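Local coordinates for putative tagatose-6-phosphate ketose/aldose isomerase (Escherichia coli, PDB 3C3J), which is a protein built from two SIS domains, each with a parallel beta sheet flanked by helices, which pairs with a second copy of itself, at residues F170-T173 with S174-T177; Y287-Q290 with Y291-L295; A145-Q148 with N149-S153; Y98-P101 with A102-L105; S30-N33 with I34-L37. One frame throughout, in Å; residues are numbered along the deposited sequence.

In the fold
All five contacts are local, each joining residues at most a few positions apart, so they follow one another in series with none nesting or crossing. From the N terminus, contact 5 lies within the long helix 23-49. Contact 4 turns the chain into strand 105-111, a central strand of the first SIS sheet, and contact 3 covers helix 145-151, between strands 133-139 and 159-160 of that sheet. Contact 1 opens helix 174-187, against which helix 23-49 packs; the nearest atoms of contacts 1 and 5 lie about 7 Å apart. Contact 2 lies in the N-terminal part of helix 288-302 beside the second sheet and, like contact 4, touches the second subunit.

Contact 1: residues F170-T173 with S174-T177; sequences FAMT and SSIT
The selenomethionine Met172 curls back over Ser175 at the entry to a helix, a worked case of how the N-terminal turn of an SIS-domain helix is built. Thr173 occupies the N-cap position of helix 174-187, and its carbonyl closes the first turn: Thr177 N donates to Thr173 O over 3.2 Å in an almost perfectly straight bond, the N-H pointing at the acceptor at 179°. The Met172 side chain leaves with CG beside its backbone N and runs out extended, then bends at its last torsion (chi3 63°), which swings CE back to the helix. There CE lies 3.1 Å from Ser175 OG, a tight approach, and 4.0 Å from Ile176 CB. The serine hydroxyl is held close by its own first torsion of 52°, tucked between backbone N and carbonyl carbon, and it is hydrogen-bonded to Asp167. That one carboxylate gathers the whole entry, since it also binds the Ser174 hydroxyl and the backbone N-H of Thr173. Thr177 OG1 turns instead to Gln23 and Trp27, tying the new helix to the start of helix 23-49. The Ile176 side chain packs on Thr63 and Ile67 of helix 63-79. Its CG1 branch stands anti to the backbone N, which leaves the other branch facing the N-cap: CG2 sits just off the oxygen of that carbonyl, 3.0 Å from Thr173 O.

Contact 2: residues Y287-Q290 with Y291-L295; sequences YTRQ and YDLDL
Tyr287 and Tyr291, one turn apart near the N-terminal end of helix 288-302, meet at both their rings and their hydroxyls. The edge of the Tyr291 ring faces Tyr287 in an offset edge-to-face pair, centroids 5.3 Å apart and planes at 62°. CE2 of Tyr291 makes the closest ring approach, over one face of Tyr287 and 3.4 Å from its CZ. At the far end, Tyr291 OH donates to Tyr287 OH across 2.8 Å. Different first torsions bring them together: Tyr287 carries CG anti to its backbone N (chi1 177°), while Tyr291 carries CG beside its backbone N (chi1 -68°), anti to the carbonyl carbon. On another side of the helix, Arg289 and Leu293 run side by side in the same direction, with NH1 of the arginine 3.7 Å from CD1 of the leucine. The backbone beneath is already helical, Leu293 N donating to Arg289 O at 2.9 Å. Further out, Arg289 NE is bound by the carbonyl of Ser283, and the carboxylate of Asp292 has both oxygens engaged, one by Ser232 OG and the other by the backbone N-H of Ser283, so the loops after strands 226-231 and 276-281 are both fastened to the helix. On the tyrosine side the second subunit makes direct contact, its Trp382 and His380 adding edge-to-face rings. The chemistry implies a one-way chain of hydrogen bonds, from His380 N of that subunit through Tyr291 OH and Tyr287 OH to its Val92 O, that ties the tyrosine pair to the second subunit.

Contact 3: residues A145-Q148 with N149-S153; sequences ALYQ and NAINS
Ile151 lays its CG2 methyl over one face of the Tyr147 ring, a CH-pi contact 4.1 Å from the centroid and 19° off the ring normal, while its other branch reaches the amide of Gln148. That CD1 stands 3.6 Å from Gln148 OE1. The amide nitrogen of the same glutamine is satisfied elsewhere, by the carbonyl of Glu142. Backbone polarity is met in the regular helical way: the carbonyls of Ala145, Leu146, Tyr147 and Gln148 receive the N-H groups of Asn149, Ala150, Ile151 and Asn152. The shortest of these bonds, Asn149 N to Ala145 O, measures 2.7 Å. The amide of Asn149 folds back over that same carbonyl, but its ND2 is poorly aimed and adds no second bond. Toward the C-terminal end two further acceptors are used by one residue, Ser153, whose OG donates to Asn149 O at 2.9 Å and whose N donates to Ala150 O. Ala150 and Leu146 meanwhile press on Pro137 of strand 133-139. This is the short connecting helix of a beta-alpha-beta crossover, between strands 133-139 and 159-160 of the SIS sheet.

Contact 4: residues Y98-P101 with A102-L105; sequences YLNP and AHPL
Ala102 and His103 both receive their support from Asn100, across a turn that leads the chain toward the first SIS sheet. At Ala102, the backbone N donates to Asn100 OD1 over 2.9 Å, at an N-H angle of 161°, with the donor tilted from the plane of the side-chain amide. The Ala102 methyl touches the same oxygen at 3.3 Å. Asn100 can reach because its CG is anti to its own backbone N (chi1 -170°), which carries the amide forward along the chain beside Pro101. Next comes His103, whose N makes a weak, long but straight bond of 3.5 Å to Asn100 O, closing the type I turn. Its imidazole returns over the turn, CD2 lying 3.2 Å from Asn100 ND2, with amide and ring planes 62° apart; the ring also packs on Arg55 of strand 55-59 and on Glu52 of the second subunit. After Pro104, whose backbone is hydrogen-bonded to Arg55, Leu105 begins the strand and sends its CD2 back to CD2 of Leu99, 3.8 Å away, where Phe129 and Ala126 of helix 117-129 complete an apolar patch beneath the polar turn. A side-chain oxygen bonded to the N-H two residues on defines an Asx turn, here superposed on a type I beta turn leading into strand 105-111 at the centre of the parallel sheet.

Contact 5: residues S30-N33 with I34-L37; sequences SLTN and IDAL
The backbone of Ser30-Asn33 continues in helical fashion into that of Ile34-Leu37, each of the four carbonyls accepting the N-H four residues on, from Ser30 O with Ile34 N at 2.9 Å to Asn33 O with Leu37 N at 3.0 Å. Among the side chains, Asn33 and Leu37 meet on the outer part of the helix. Asn33 points CG anti to its backbone N (chi1 -168°), swinging the amide alongside the following turn, and its ND2 comes within 3.5 Å of Leu37 CD2. The other methyl, Leu37 CD1, rests 3.4 Å from Asn33 O, so the leucine probably helps shield the carbonyl that its own N-H binds. Toward the protein interior, Leu31 and Ile34 form a looser apolar pair, CD1 to CD1 at 4.3 Å, and Ile34 CG1 also comes 3.4 Å from Ser30 O. Both residues pack on Ala185 of helix 174-187, and Leu31 continues onto Phe197. Polar groups find their partners to the side: Ser30 OG bonds to Ser182 of helix 174-187, Thr32 OG1 turns back to the carbonyls of Ile28 and Arg29 in its own helix, and Asp35 OD2 bonds to Ser194. The Asp35 side chain leans back along the helix, with CG 3.4 Å from Leu31 O. Leu31 and Ile34 buried, Asp35 and Ala36 exposed: in this part of helix 23-49 the pattern is amphipathic, its buried side packed against helix 174-187.

Contact 1: residues F170-T173 with S174-T177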
loop_
_atom_site.group_PDB
_atom_site.type_symbol
_atom_site.label_atom_id
_atom_site.label_comp_id
_atom_site.label_asym_id
_atom_site.label_seq_id
_atom_site.Cartn_x
_atom_site.Cartn_y
_atom_site.Cartn_z
ATOM N N PHE A 170 1.745 -3.152 23.727
ATOM C CA PHE A 170 2.155 -3.792 22.476
ATOM C C PHE A 170 1.801 -2.929 21.244
ATOM O O PHE A 170 2.627 -2.694 20.359
ATOM C CB PHE A 170 1.417 -5.151 22.370
ATOM C CG PHE A 170 1.569 -5.832 21.055
ATOM C CD1 PHE A 170 2.788 -6.361 20.684
ATOM C CD2 PHE A 170 0.488 -5.967 20.188
ATOM C CE1 PHE A 170 2.934 -7.001 19.458
ATOM C CE2 PHE A 170 0.623 -6.599 18.975
ATOM C CZ PHE A 170 1.837 -7.116 18.603
ATOM N N ALA A 171 0.546 -2.512 21.202
ATOM C CA ALA A 171 -0.003 -1.719 20.118
ATOM C C ALA A 171 0.320 -0.244 20.356
ATOM O O ALA A 171 -0.061 0.313 21.385
ATOM C CB ALA A 171 -1.492 -1.932 20.041
HETATM N N MSE A 172 0.983 0.386 19.391
HETATM C CA MSE A 172 1.363 1.795 19.491
HETATM C C MSE A 172 0.142 2.687 19.361
HETATM O O MSE A 172 -0.686 2.475 18.484
HETATM C CB MSE A 172 2.345 2.157 18.388
HETATM C CG MSE A 172 3.705 1.506 18.494
HETATM SE SE MSE A 172 4.753 1.921 16.860
HETATM C CE MSE A 172 4.903 3.886 16.988
ATOM N N THR A 173 0.027 3.672 20.238
ATOM C CA THR A 173 -1.057 4.660 20.183
ATOM C C THR A 173 -0.436 6.065 20.267
ATOM O O THR A 173 -0.236 6.736 19.220
ATOM C CB THR A 173 -2.123 4.405 21.292
ATOM O OG1 THR A 173 -1.538 4.496 22.598
ATOM C CG2 THR A 173 -2.777 3.016 21.108
ATOM N N SER A 174 -0.116 6.517 21.475
ATOM C CA SER A 174 0.455 7.880 21.620
ATOM C C SER A 174 1.806 8.056 20.929
ATOM O O SER A 174 2.152 9.171 20.537
ATOM C CB SER A 174 0.560 8.324 23.094
ATOM O OG SER A 174 1.580 7.651 23.810
ATOM N N SER A 175 2.580 6.986 20.778
ATOM C CA SER A 175 3.878 7.084 20.076
ATOM C C SER A 175 3.637 7.505 18.607
ATOM O O SER A 175 4.162 8.528 18.146
ATOM C CB SER A 175 4.652 5.771 20.170
ATOM O OG SER A 175 3.855 4.679 19.760
ATOM N N ILE A 176 2.788 6.762 17.911
ATOM C CA ILE A 176 2.503 7.050 16.515
ATOM C C ILE A 176 1.878 8.450 16.327
ATOM O O ILE A 176 2.356 9.230 15.523
ATOM C CB ILE A 176 1.673 5.932 15.793
ATOM C CG1 ILE A 176 1.373 6.342 14.342
ATOM C CG2 ILE A 176 0.363 5.598 16.492
ATOM C CD1 ILE A 176 0.155 7.165 14.131
ATOM N N THR A 177 0.824 8.773 17.061
ATOM C CA THR A 177 0.172 10.073 16.872
ATOM C C THR A 177 1.103 11.246 17.241
ATOM O O THR A 177 1.117 12.283 16.546
ATOM C CB THR A 177 -1.187 10.151 17.590
ATOM O OG1 THR A 177 -0.997 9.969 19.007
ATOM C CG2 THR A 177 -2.182 9.102 16.969
#

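Contact 2: residues Y287-Q290 with Y291-L295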
loop_
_atom_site.group_PDB
_atom_site.type_symbol
_atom_site.label_atom_id
_atom_site.label_comp_id
_atom_site.label_asym_id
_atom_site.label_seq_id
_atom_site.Cartn_x
_atom_site.Cartn_y
_atom_site.Cartn_z
ATOM N N TYR A 287 -13.801 18.580 -2.546
ATOM C CA TYR A 287 -13.740 17.749 -3.752
ATOM C C TYR A 287 -13.757 16.251 -3.401
ATOM O O TYR A 287 -14.649 15.481 -3.833
ATOM C CB TYR A 287 -12.489 18.106 -4.561
ATOM C CG TYR A 287 -12.333 17.232 -5.760
ATOM C CD1 TYR A 287 -13.120 17.423 -6.896
ATOM C CD2 TYR A 287 -11.420 16.193 -5.753
ATOM C CE1 TYR A 287 -12.987 16.594 -7.996
ATOM C CE2 TYR A 287 -11.268 15.372 -6.835
ATOM C CZ TYR A 287 -12.043 15.563 -7.955
ATOM O OH TYR A 287 -11.871 14.723 -9.007
ATOM N N THR A 288 -12.773 15.861 -2.593
ATOM C CA THR A 288 -12.523 14.474 -2.200
ATOM C C THR A 288 -13.749 13.826 -1.583
ATOM O O THR A 288 -14.105 12.713 -1.944
ATOM C CB THR A 288 -11.364 14.394 -1.197
ATOM O OG1 THR A 288 -10.212 15.102 -1.716
ATOM C CG2 THR A 288 -11.008 12.923 -0.867
ATOM N N ARG A 289 -14.418 14.536 -0.681
ATOM C CA ARG A 289 -15.545 13.942 0.045
ATOM C C ARG A 289 -16.729 13.545 -0.816
ATOM O O ARG A 289 -17.469 12.660 -0.462
ATOM C CB ARG A 289 -15.994 14.839 1.176
ATOM C CG ARG A 289 -16.650 16.085 0.787
ATOM C CD ARG A 289 -16.747 17.025 2.007
ATOM N NE ARG A 289 -17.263 16.352 3.203
ATOM C CZ ARG A 289 -18.553 16.189 3.469
ATOM N NH1 ARG A 289 -19.477 16.660 2.638
ATOM N NH2 ARG A 289 -18.925 15.568 4.588
ATOM N N GLN A 290 -16.871 14.164 -1.978
ATOM C CA GLN A 290 -17.916 13.765 -2.918
ATOM C C GLN A 290 -17.791 12.279 -3.280
ATOM O O GLN A 290 -18.772 11.567 -3.335
ATOM C CB GLN A 290 -17.828 14.621 -4.170
ATOM C CG GLN A 290 -17.998 16.085 -3.898
ATOM C CD GLN A 290 -17.808 16.862 -5.147
ATOM O OE1 GLN A 290 -16.669 17.063 -5.606
ATOM N NE2 GLN A 290 -18.914 17.216 -5.779
ATOM N N TYR A 291 -16.558 11.820 -3.464
ATOM C CA TYR A 291 -16.298 10.440 -3.808
ATOM C C TYR A 291 -16.569 9.519 -2.627
ATOM O O TYR A 291 -17.104 8.425 -2.796
ATOM C CB TYR A 291 -14.856 10.283 -4.302
ATOM C CG TYR A 291 -14.612 10.972 -5.639
ATOM C CD1 TYR A 291 -14.837 10.308 -6.832
ATOM C CD2 TYR A 291 -14.181 12.290 -5.693
ATOM C CE1 TYR A 291 -14.625 10.930 -8.047
ATOM C CE2 TYR A 291 -13.980 12.928 -6.886
ATOM C CZ TYR A 291 -14.204 12.247 -8.064
ATOM O OH TYR A 291 -13.991 12.873 -9.260
ATOM N N ASP A 292 -16.160 9.959 -1.438
ATOM C CA ASP A 292 -16.441 9.218 -0.190
ATOM C C ASP A 292 -17.934 9.020 0.019
ATOM O O ASP A 292 -18.381 7.923 0.347
ATOM C CB ASP A 292 -15.864 9.918 1.028
ATOM C CG ASP A 292 -14.331 10.026 0.984
ATOM O OD1 ASP A 292 -13.692 9.319 0.181
ATOM O OD2 ASP A 292 -13.786 10.837 1.751
ATOM N N LEU A 293 -18.702 10.076 -0.195
ATOM C CA LEU A 293 -20.135 10.004 0.016
ATOM C C LEU A 293 -20.867 9.170 -1.065
ATOM O O LEU A 293 -21.826 8.482 -0.751
ATOM C CB LEU A 293 -20.703 11.412 0.131
ATOM C CG LEU A 293 -20.323 12.212 1.375
ATOM C CD1 LEU A 293 -21.035 13.544 1.312
ATOM C CD2 LEU A 293 -20.708 11.475 2.667
ATOM N N ASP A 294 -20.418 9.205 -2.318
ATOM C CA ASP A 294 -20.958 8.302 -3.344
ATOM C C ASP A 294 -20.734 6.831 -3.024
ATOM O O ASP A 294 -21.629 6.017 -3.213
ATOM C CB ASP A 294 -20.327 8.578 -4.691
ATOM C CG ASP A 294 -20.752 9.882 -5.264
ATOM O OD1 ASP A 294 -21.775 10.453 -4.800
ATOM O OD2 ASP A 294 -20.054 10.317 -6.199
ATOM N N LEU A 295 -19.547 6.496 -2.537
ATOM C CA LEU A 295 -19.274 5.137 -2.093
ATOM C C LEU A 295 -20.118 4.744 -0.848
ATOM O O LEU A 295 -20.684 3.640 -0.781
ATOM C CB LEU A 295 -17.765 4.890 -1.834
ATOM C CG LEU A 295 -17.784 3.412 -1.365
ATOM C CD1 LEU A 295 -17.535 2.403 -2.445
ATOM C CD2 LEU A 295 -17.047 3.131 -0.075
#

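Contact 3: residues A145-Q148 with N149-S153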
loop_
_atom_site.group_PDB
_atom_site.type_symbol
_atom_site.label_atom_id
_atom_site.label_comp_id
_atom_site.label_asym_id
_atom_site.label_seq_id
_atom_site.Cartn_x
_atom_site.Cartn_y
_atom_site.Cartn_z
ATOM N N ALA A 145 19.213 3.498 19.905
ATOM C CA ALA A 145 20.179 3.657 18.830
ATOM C C ALA A 145 19.853 4.816 17.895
ATOM O O ALA A 145 20.733 5.616 17.600
ATOM C CB ALA A 145 20.257 2.351 18.048
ATOM N N LEU A 146 18.591 4.945 17.461
ATOM C CA LEU A 146 18.231 6.046 16.570
ATOM C C LEU A 146 18.642 7.382 17.164
ATOM O O LEU A 146 19.288 8.207 16.490
ATOM C CB LEU A 146 16.719 6.081 16.263
ATOM C CG LEU A 146 16.116 5.194 15.188
ATOM C CD1 LEU A 146 14.566 5.467 15.061
ATOM C CD2 LEU A 146 16.857 5.332 13.856
ATOM N N TYR A 147 18.267 7.602 18.432
ATOM C CA TYR A 147 18.556 8.873 19.070
ATOM C C TYR A 147 20.073 9.027 19.273
ATOM O O TYR A 147 20.665 10.026 18.906
ATOM C CB TYR A 147 17.805 9.015 20.407
ATOM C CG TYR A 147 17.817 10.430 20.915
ATOM C CD1 TYR A 147 17.031 11.397 20.305
ATOM C CD2 TYR A 147 18.643 10.815 21.979
ATOM C CE1 TYR A 147 17.045 12.704 20.735
ATOM C CE2 TYR A 147 18.667 12.137 22.424
ATOM C CZ TYR A 147 17.859 13.064 21.791
ATOM O OH TYR A 147 17.835 14.368 22.179
ATOM N N GLN A 148 20.676 8.020 19.872
ATOM C CA GLN A 148 22.104 8.090 20.241
ATOM C C GLN A 148 23.041 8.172 19.018
ATOM O O GLN A 148 23.979 8.992 18.992
ATOM C CB GLN A 148 22.454 6.919 21.141
ATOM C CG GLN A 148 21.883 7.051 22.541
ATOM C CD GLN A 148 22.464 8.225 23.326
ATOM O OE1 GLN A 148 23.641 8.590 23.169
ATOM N NE2 GLN A 148 21.643 8.811 24.182
ATOM N N ASN A 149 22.765 7.380 17.982
ATOM C CA ASN A 149 23.599 7.454 16.779
ATOM C C ASN A 149 23.499 8.825 16.152
ATOM O O ASN A 149 24.499 9.354 15.676
ATOM C CB ASN A 149 23.230 6.375 15.773
ATOM C CG ASN A 149 23.544 4.981 16.273
ATOM O OD1 ASN A 149 24.447 4.792 17.087
ATOM N ND2 ASN A 149 22.790 3.994 15.804
ATOM N N ALA A 150 22.298 9.408 16.175
ATOM C CA ALA A 150 22.060 10.714 15.553
ATOM C C ALA A 150 22.810 11.828 16.256
ATOM O O ALA A 150 23.409 12.685 15.614
ATOM C CB ALA A 150 20.561 11.037 15.503
ATOM N N ILE A 151 22.781 11.827 17.584
ATOM C CA ILE A 151 23.401 12.913 18.337
ATOM C C ILE A 151 24.931 12.801 18.249
ATOM O O ILE A 151 25.643 13.805 18.346
ATOM C CB ILE A 151 22.852 13.014 19.804
ATOM C CG1 ILE A 151 23.178 11.771 20.616
ATOM C CG2 ILE A 151 21.313 13.275 19.787
ATOM C CD1 ILE A 151 22.600 11.832 22.029
ATOM N N ASN A 152 25.405 11.582 18.009
ATOM C CA ASN A 152 26.823 11.290 17.757
ATOM C C ASN A 152 27.324 11.652 16.349
ATOM O O ASN A 152 28.528 11.543 16.093
ATOM C CB ASN A 152 27.104 9.782 17.975
ATOM C CG ASN A 152 27.056 9.352 19.462
ATOM O OD1 ASN A 152 27.069 10.188 20.381
ATOM N ND2 ASN A 152 26.998 8.031 19.692
ATOM N N SER A 153 26.447 12.057 15.424
ATOM C CA SER A 153 26.901 12.379 14.063
ATOM C C SER A 153 26.433 13.723 13.528
ATOM O O SER A 153 25.315 14.162 13.789
ATOM C CB SER A 153 26.541 11.252 13.090
ATOM O OG SER A 153 25.206 10.808 13.232
#

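Contact 4: residues Y98-P101 with A102-L105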
loop_
_atom_site.group_PDB
_atom_site.type_symbol
_atom_site.label_atom_id
_atom_site.label_comp_id
_atom_site.label_asym_id
_atom_site.label_seq_id
_atom_site.Cartn_x
_atom_site.Cartn_y
_atom_site.Cartn_z
ATOM N N TYR A 98 15.126 1.741 -3.710
ATOM C CA TYR A 98 14.559 2.938 -3.061
ATOM C C TYR A 98 15.552 4.067 -2.770
ATOM O O TYR A 98 15.159 5.227 -2.700
ATOM C CB TYR A 98 13.846 2.530 -1.772
ATOM C CG TYR A 98 12.763 1.515 -2.011
ATOM C CD1 TYR A 98 11.541 1.878 -2.598
ATOM C CD2 TYR A 98 12.960 0.196 -1.678
ATOM C CE1 TYR A 98 10.570 0.923 -2.824
ATOM C CE2 TYR A 98 12.035 -0.747 -1.924
ATOM C CZ TYR A 98 10.827 -0.398 -2.490
ATOM O OH TYR A 98 9.912 -1.428 -2.710
ATOM N N LEU A 99 16.827 3.738 -2.609
ATOM C CA LEU A 99 17.847 4.698 -2.177
ATOM C C LEU A 99 18.634 5.117 -3.391
ATOM O O LEU A 99 19.250 4.275 -4.065
ATOM C CB LEU A 99 18.760 4.056 -1.125
ATOM C CG LEU A 99 18.029 3.686 0.166
ATOM C CD1 LEU A 99 18.947 2.822 1.064
ATOM C CD2 LEU A 99 17.553 4.969 0.887
ATOM N N ASN A 100 18.581 6.402 -3.707
ATOM C CA ASN A 100 19.115 6.923 -4.958
ATOM C C ASN A 100 20.464 7.605 -4.713
ATOM O O ASN A 100 20.520 8.688 -4.132
ATOM C CB ASN A 100 18.129 7.914 -5.586
ATOM C CG ASN A 100 18.529 8.306 -7.003
ATOM O OD1 ASN A 100 19.708 8.255 -7.370
ATOM N ND2 ASN A 100 17.556 8.701 -7.798
ATOM N N PRO A 101 21.563 6.980 -5.173
ATOM C CA PRO A 101 22.878 7.557 -4.950
ATOM C C PRO A 101 23.153 8.900 -5.648
ATOM O O PRO A 101 24.154 9.542 -5.343
ATOM C CB PRO A 101 23.834 6.471 -5.471
ATOM C CG PRO A 101 23.038 5.229 -5.483
ATOM C CD PRO A 101 21.662 5.692 -5.882
ATOM N N ALA A 102 22.288 9.308 -6.572
ATOM C CA ALA A 102 22.526 10.477 -7.414
ATOM C C ALA A 102 21.991 11.781 -6.842
ATOM O O ALA A 102 22.255 12.840 -7.431
ATOM C CB ALA A 102 21.900 10.252 -8.812
ATOM N N HIS A 103 21.235 11.710 -5.743
ATOM C CA HIS A 103 20.627 12.886 -5.119
ATOM C C HIS A 103 20.918 12.908 -3.623
ATOM O O HIS A 103 21.105 11.844 -3.022
ATOM C CB HIS A 103 19.104 12.890 -5.269
ATOM C CG HIS A 103 18.631 12.798 -6.680
ATOM N ND1 HIS A 103 18.962 13.726 -7.638
ATOM C CD2 HIS A 103 17.841 11.889 -7.290
ATOM C CE1 HIS A 103 18.408 13.383 -8.786
ATOM N NE2 HIS A 103 17.703 12.284 -8.595
ATOM N N PRO A 104 20.887 14.101 -3.011
ATOM C CA PRO A 104 20.967 14.112 -1.564
ATOM C C PRO A 104 19.691 13.500 -0.978
ATOM O O PRO A 104 18.643 13.465 -1.640
ATOM C CB PRO A 104 21.106 15.609 -1.196
ATOM C CG PRO A 104 21.340 16.341 -2.499
ATOM C CD PRO A 104 20.754 15.469 -3.565
ATOM N N LEU A 105 19.814 12.960 0.225
ATOM C CA LEU A 105 18.689 12.374 0.937
ATOM C C LEU A 105 18.598 12.890 2.368
ATOM O O LEU A 105 19.601 12.975 3.076
ATOM C CB LEU A 105 18.855 10.855 0.977
ATOM C CG LEU A 105 17.880 10.035 1.825
ATOM C CD1 LEU A 105 16.429 10.192 1.356
ATOM C CD2 LEU A 105 18.255 8.567 1.844
#

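Contact 5: residues S30-N33 with I34-L37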
loop_
_atom_site.group_PDB
_atom_site.type_symbol
_atom_site.label_atom_id
_atom_site.label_comp_id
_atom_site.label_asym_id
_atom_site.label_seq_id
_atom_site.Cartn_x
_atom_site.Cartn_y
_atom_site.Cartn_z
ATOM N N SER A 30 4.727 17.896 22.843
ATOM C CA SER A 30 5.759 17.723 21.830
ATOM C C SER A 30 5.940 19.010 21.000
ATOM O O SER A 30 7.082 19.422 20.724
ATOM C CB SER A 30 5.476 16.553 20.902
ATOM O OG SER A 30 6.653 16.308 20.156
ATOM N N LEU A 31 4.826 19.622 20.598
ATOM C CA LEU A 31 4.869 20.833 19.744
ATOM C C LEU A 31 5.439 22.042 20.477
ATOM O O LEU A 31 6.167 22.835 19.881
ATOM C CB LEU A 31 3.478 21.138 19.162
ATOM C CG LEU A 31 3.164 20.409 17.829
ATOM C CD1 LEU A 31 3.526 18.922 17.864
ATOM C CD2 LEU A 31 1.712 20.629 17.365
ATOM N N THR A 32 5.146 22.167 21.771
ATOM C CA THR A 32 5.809 23.193 22.590
ATOM C C THR A 32 7.327 22.915 22.736
ATOM O O THR A 32 8.132 23.835 22.705
ATOM C CB THR A 32 5.053 23.477 23.964
ATOM O OG1 THR A 32 5.082 22.335 24.786
ATOM C CG2 THR A 32 3.614 23.788 23.718
ATOM N N ASN A 33 7.728 21.655 22.822
ATOM C CA ASN A 33 9.165 21.329 22.765
ATOM C C ASN A 33 9.828 21.738 21.442
ATOM O O ASN A 33 10.952 22.239 21.410
ATOM C CB ASN A 33 9.391 19.853 23.006
ATOM C CG ASN A 33 10.837 19.533 23.234
ATOM O OD1 ASN A 33 11.479 20.114 24.129
ATOM N ND2 ASN A 33 11.382 18.623 22.421
ATOM N N ILE A 34 9.130 21.490 20.347
ATOM C CA ILE A 34 9.604 21.857 19.017
ATOM C C ILE A 34 9.780 23.390 18.978
ATOM O O ILE A 34 10.767 23.882 18.433
ATOM C CB ILE A 34 8.634 21.321 17.930
ATOM C CG1 ILE A 34 8.773 19.801 17.807
ATOM C CG2 ILE A 34 8.842 22.041 16.569
ATOM C CD1 ILE A 34 7.717 19.172 16.851
ATOM N N ASP A 35 8.867 24.126 19.611
ATOM C CA ASP A 35 9.020 25.595 19.712
ATOM C C ASP A 35 10.351 25.955 20.342
ATOM O O ASP A 35 11.043 26.864 19.861
ATOM C CB ASP A 35 7.893 26.255 20.516
ATOM C CG ASP A 35 6.540 26.191 19.812
ATOM O OD1 ASP A 35 6.503 26.177 18.575
ATOM O OD2 ASP A 35 5.513 26.188 20.502
ATOM N N ALA A 36 10.699 25.244 21.414
ATOM C CA ALA A 36 11.958 25.462 22.129
ATOM C C ALA A 36 13.181 25.124 21.257
ATOM O O ALA A 36 14.211 25.796 21.350
ATOM C CB ALA A 36 11.972 24.643 23.405
ATOM N N LEU A 37 13.039 24.105 20.409
ATOM C CA LEU A 37 14.107 23.610 19.526
ATOM C C LEU A 37 14.087 24.243 18.133
ATOM O O LEU A 37 14.930 23.903 17.284
ATOM C CB LEU A 37 13.961 22.079 19.357
ATOM C CG LEU A 37 14.519 21.174 20.440
ATOM C CD1 LEU A 37 14.251 21.743 21.825
ATOM C CD2 LEU A 37 13.896 19.782 20.295
#